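Single-stranded DNA-binding protein (Enterobacter phage Enc34, PDB 5ODK) binds DNA, in all likelihood holding single strands during phage replication through a domain of the OB-fold class. Local coordinates at residues 113-124 and 164-174. Residues are numbered along the deposited sequence; the frame is centred on the assembly and turned at random.
Sequences ARESTRPDVLNM and ANLLSVLKRKD
L166 wedges between A113 and P119, an example of how one strand of an OB-fold protein can close against two others. Its CB sits 3.9 Å from A113 CB, while CD2 reaches the P119 ring at CG, 4.0 Å away; with CG anti to the backbone N (chi1 -180°), the branched end lies in the hollow between them. Where strand 113-115 meets 164-173 at 74°, R114 bonds through N to A164 O and through O to L166 N. E115 lays CG 3.4 Å from L166 O and its carboxylate obliquely across the N165 amide, OE2 3.5 Å from OD1 without a hydrogen bond, while OE1 takes T117 N. A water donates to both T117 O and L166 O. Strand 120-122 runs parallel to 164-173, with D120, V121 and L122 beside S168, V169 and L170. L170 CD1 rests against L122 CB (3.7 Å) and N123 O (3.3 Å). M124 bends at chi3 (-76°) to lay CE alongside K171 CG and 3.5 Å from R172 O. Six backbone bonds and two waters thus join the segments and carbon-rich side chains fill in around them, implying a seam aligned by main chain; other backbone groups turn elsewhere, as L167 to V148.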
loop_
_atom_site.group_PDB
_atom_site.type_symbol
_atom_site.label_atom_id
_atom_site.label_comp_id
_atom_site.label_asym_id
_atom_site.label_seq_id
_atom_site.Cartn_x
_atom_site.Cartn_y
_atom_site.Cartn_z
ATOM N N ALA A 113 2.226 -0.579 4.061
ATOM C CA ALA A 113 2.527 0.831 3.791
ATOM C C ALA A 113 2.265 1.613 5.062
ATOM O O ALA A 113 1.316 1.322 5.808
ATOM C CB ALA A 113 1.708 1.338 2.617
ATOM N N ARG A 114 3.072 2.636 5.300
ATOM C CA ARG A 114 2.988 3.446 6.523
ATOM C C ARG A 114 3.290 4.892 6.203
ATOM O O ARG A 114 3.860 5.229 5.152
ATOM C CB ARG A 114 3.964 2.940 7.587
ATOM C CG ARG A 114 3.900 1.472 7.973
ATOM C CD ARG A 114 5.160 1.034 8.716
ATOM N NE ARG A 114 5.239 1.550 10.064
ATOM C CZ ARG A 114 6.334 1.519 10.838
ATOM N NH1 ARG A 114 7.492 1.033 10.392
ATOM N NH2 ARG A 114 6.276 2.007 12.071
ATOM N N GLU A 115 2.928 5.796 7.107
ATOM C CA GLU A 115 3.326 7.185 6.983
ATOM C C GLU A 115 3.213 7.866 8.346
ATOM O O GLU A 115 2.446 7.437 9.188
ATOM C CB GLU A 115 2.504 7.925 5.899
ATOM C CG GLU A 115 3.322 8.449 4.721
ATOM C CD GLU A 115 4.085 9.723 4.936
ATOM O OE1 GLU A 115 4.115 10.228 6.076
ATOM O OE2 GLU A 115 4.633 10.284 3.963
ATOM N N SER A 116 3.989 8.926 8.538
ATOM C CA SER A 116 3.875 9.693 9.780
ATOM C C SER A 116 2.804 10.754 9.731
ATOM O O SER A 116 2.423 11.247 10.757
ATOM C CB SER A 116 5.205 10.314 10.164
ATOM O OG SER A 116 5.668 11.160 9.137
ATOM N N THR A 117 2.315 11.083 8.558
ATOM C CA THR A 117 1.188 11.986 8.441
ATOM C C THR A 117 -0.015 11.292 7.842
ATOM O O THR A 117 0.135 10.330 7.095
ATOM C CB THR A 117 1.604 13.228 7.693
ATOM O OG1 THR A 117 0.666 14.264 7.974
ATOM C CG2 THR A 117 1.724 13.003 6.223
ATOM N N ARG A 118 -1.238 11.736 8.171
ATOM C CA ARG A 118 -2.411 11.003 7.761
ATOM C C ARG A 118 -2.549 11.017 6.230
ATOM O O ARG A 118 -2.526 12.077 5.614
ATOM C CB ARG A 118 -3.678 11.615 8.393
ATOM C CG ARG A 118 -4.937 10.772 8.143
ATOM C CD ARG A 118 -6.245 11.607 7.975
ATOM N NE ARG A 118 -6.278 12.456 6.758
ATOM C CZ ARG A 118 -6.926 13.605 6.637
ATOM N NH1 ARG A 118 -7.821 13.992 7.556
ATOM N NH2 ARG A 118 -6.787 14.329 5.525
ATOM N N PRO A 119 -2.730 9.833 5.644
ATOM C CA PRO A 119 -3.047 9.819 4.196
ATOM C C PRO A 119 -4.409 10.422 3.915
ATOM O O PRO A 119 -5.226 10.578 4.853
ATOM C CB PRO A 119 -3.072 8.348 3.840
ATOM C CG PRO A 119 -3.352 7.667 5.132
ATOM C CD PRO A 119 -2.729 8.494 6.236
ATOM N N ASP A 120 -4.659 10.790 2.675
ATOM C CA ASP A 120 -6.018 11.108 2.300
ATOM C C ASP A 120 -6.832 9.851 2.542
ATOM O O ASP A 120 -6.409 8.749 2.169
ATOM C CB ASP A 120 -6.142 11.488 0.820
ATOM C CG ASP A 120 -5.447 12.760 0.440
ATOM O OD1 ASP A 120 -4.893 13.476 1.262
ATOM O OD2 ASP A 120 -5.449 13.059 -0.771
ATOM N N VAL A 121 -8.015 9.998 3.143
ATOM C CA VAL A 121 -8.916 8.878 3.393
ATOM C C VAL A 121 -10.257 9.234 2.791
ATOM O O VAL A 121 -10.915 10.173 3.276
ATOM C CB VAL A 121 -9.068 8.580 4.892
ATOM C CG1 VAL A 121 -10.005 7.411 5.104
ATOM C CG2 VAL A 121 -7.719 8.307 5.533
ATOM N N LEU A 122 -10.644 8.520 1.738
ATOM C CA LEU A 122 -11.842 8.833 1.002
ATOM C C LEU A 122 -12.869 7.729 1.190
ATOM O O LEU A 122 -12.559 6.541 1.144
ATOM C CB LEU A 122 -11.535 9.012 -0.489
ATOM C CG LEU A 122 -10.369 9.945 -0.873
ATOM C CD1 LEU A 122 -10.291 10.006 -2.403
ATOM C CD2 LEU A 122 -10.388 11.332 -0.303
ATOM N N ASN A 123 -14.115 8.165 1.396
ATOM C CA ASN A 123 -15.231 7.255 1.470
ATOM C C ASN A 123 -15.611 6.754 0.075
ATOM O O ASN A 123 -14.996 7.122 -0.930
ATOM C CB ASN A 123 -16.386 7.911 2.260
ATOM C CG ASN A 123 -17.083 9.032 1.509
ATOM O OD1 ASN A 123 -16.888 9.235 0.318
ATOM N ND2 ASN A 123 -17.927 9.779 2.241
ATOM N N MET A 124 -16.646 5.927 0.017
ATOM C CA MET A 124 -17.047 5.340 -1.237
ATOM C C MET A 124 -17.471 6.356 -2.305
ATOM O O MET A 124 -17.425 6.067 -3.507
ATOM C CB MET A 124 -18.160 4.356 -0.970
ATOM C CG MET A 124 -18.427 3.422 -2.115
ATOM S SD MET A 124 -19.526 2.114 -1.564
ATOM C CE MET A 124 -18.307 1.226 -0.682
ATOM N N ALA A 164 7.201 1.431 1.868
ATOM C CA ALA A 164 6.199 2.134 1.070
ATOM C C ALA A 164 5.510 3.215 1.929
ATOM O O ALA A 164 4.972 2.905 3.004
ATOM C CB ALA A 164 5.160 1.184 0.527
ATOM N N ASN A 165 5.553 4.439 1.451
ATOM C CA ASN A 165 4.738 5.512 2.015
ATOM C C ASN A 165 3.290 5.278 1.628
ATOM O O ASN A 165 2.976 4.966 0.492
ATOM C CB ASN A 165 5.167 6.880 1.484
ATOM C CG ASN A 165 6.384 7.432 2.175
ATOM O OD1 ASN A 165 6.461 7.348 3.396
ATOM N ND2 ASN A 165 7.328 7.978 1.398
ATOM N N LEU A 166 2.412 5.493 2.605
ATOM C CA LEU A 166 0.964 5.418 2.436
ATOM C C LEU A 166 0.430 6.808 2.231
ATOM O O LEU A 166 0.472 7.615 3.159
ATOM C CB LEU A 166 0.334 4.782 3.660
ATOM C CG LEU A 166 -1.179 4.630 3.629
ATOM C CD1 LEU A 166 -1.621 3.781 2.470
ATOM C CD2 LEU A 166 -1.674 4.055 4.940
ATOM N N LEU A 167 -0.094 7.108 1.037
ATOM C CA LEU A 167 -0.460 8.489 0.686
ATOM C C LEU A 167 -1.954 8.705 0.526
ATOM O O LEU A 167 -2.435 9.814 0.829
ATOM C CB LEU A 167 0.315 8.945 -0.534
ATOM C CG LEU A 167 1.802 8.896 -0.196
ATOM C CD1 LEU A 167 2.686 8.619 -1.353
ATOM C CD2 LEU A 167 2.279 9.995 0.664
ATOM N N SER A 168 -2.704 7.690 0.136
ATOM C CA SER A 168 -4.161 7.794 0.078
ATOM C C SER A 168 -4.784 6.431 0.183
ATOM O O SER A 168 -4.188 5.430 -0.254
ATOM C CB SER A 168 -4.577 8.507 -1.173
ATOM O OG SER A 168 -4.415 7.751 -2.316
ATOM N N VAL A 169 -6.002 6.363 0.725
ATOM C CA VAL A 169 -6.822 5.169 0.748
ATOM C C VAL A 169 -8.235 5.580 0.378
ATOM O O VAL A 169 -8.771 6.503 0.995
ATOM C CB VAL A 169 -6.826 4.481 2.103
ATOM C CG1 VAL A 169 -7.661 3.216 2.072
ATOM C CG2 VAL A 169 -5.398 4.160 2.536
ATOM N N LEU A 170 -8.831 4.900 -0.580
ATOM C CA LEU A 170 -10.190 5.116 -1.091
ATOM C C LEU A 170 -11.000 3.856 -0.848
ATOM O O LEU A 170 -10.633 2.789 -1.320
ATOM C CB LEU A 170 -10.159 5.400 -2.595
ATOM C CG LEU A 170 -11.470 5.328 -3.381
ATOM C CD1 LEU A 170 -12.471 6.372 -2.924
ATOM C CD2 LEU A 170 -11.248 5.409 -4.883
ATOM N N LYS A 171 -12.124 3.979 -0.134
ATOM C CA LYS A 171 -13.008 2.855 0.041
ATOM C C LYS A 171 -13.670 2.491 -1.290
ATOM O O LYS A 171 -14.160 3.365 -1.991
ATOM C CB LYS A 171 -14.073 3.144 1.079
ATOM C CG LYS A 171 -14.937 1.927 1.309
ATOM C CD LYS A 171 -15.484 1.788 2.618
ATOM C CE LYS A 171 -16.233 0.480 2.775
ATOM N NZ LYS A 171 -17.167 0.784 3.857
ATOM N N ARG A 172 -13.655 1.199 -1.619
ATOM C CA ARG A 172 -14.248 0.681 -2.835
ATOM C C ARG A 172 -15.452 -0.216 -2.630
ATOM O O ARG A 172 -16.419 -0.091 -3.382
ATOM C CB ARG A 172 -13.195 -0.082 -3.637
ATOM C CG ARG A 172 -12.101 0.777 -4.228
ATOM C CD ARG A 172 -12.553 1.623 -5.385
ATOM N NE ARG A 172 -12.793 0.766 -6.539
ATOM C CZ ARG A 172 -13.482 1.099 -7.612
ATOM N NH1 ARG A 172 -14.048 2.304 -7.722
ATOM N NH2 ARG A 172 -13.598 0.199 -8.572
ATOM N N LYS A 173 -15.389 -1.160 -1.700
ATOM C CA LYS A 173 -16.479 -2.121 -1.513
ATOM C C LYS A 173 -16.476 -2.665 -0.106
ATOM O O LYS A 173 -15.418 -2.831 0.482
ATOM C CB LYS A 173 -16.295 -3.303 -2.471
ATOM C CG LYS A 173 -17.529 -4.139 -2.753
ATOM C CD LYS A 173 -17.257 -5.211 -3.809
ATOM C CE LYS A 173 -16.017 -6.041 -3.481
ATOM N NZ LYS A 173 -16.016 -7.416 -4.040
ATOM N N ASP A 174 -17.666 -2.925 0.437
ATOM C CA ASP A 174 -17.776 -3.637 1.688
ATOM C C ASP A 174 -17.586 -5.137 1.469
ATOM O O ASP A 174 -17.878 -5.669 0.393
ATOM C CB ASP A 174 -19.132 -3.358 2.329
ATOM C CG ASP A 174 -19.210 -1.941 2.898
ATOM O OD1 ASP A 174 -18.389 -1.637 3.798
ATOM O OD2 ASP A 174 -20.056 -1.157 2.410
HETATM O O HOH W 1 0.240 10.194 4.273
HETATM O O HOH W 2 -15.381 4.105 -4.273
#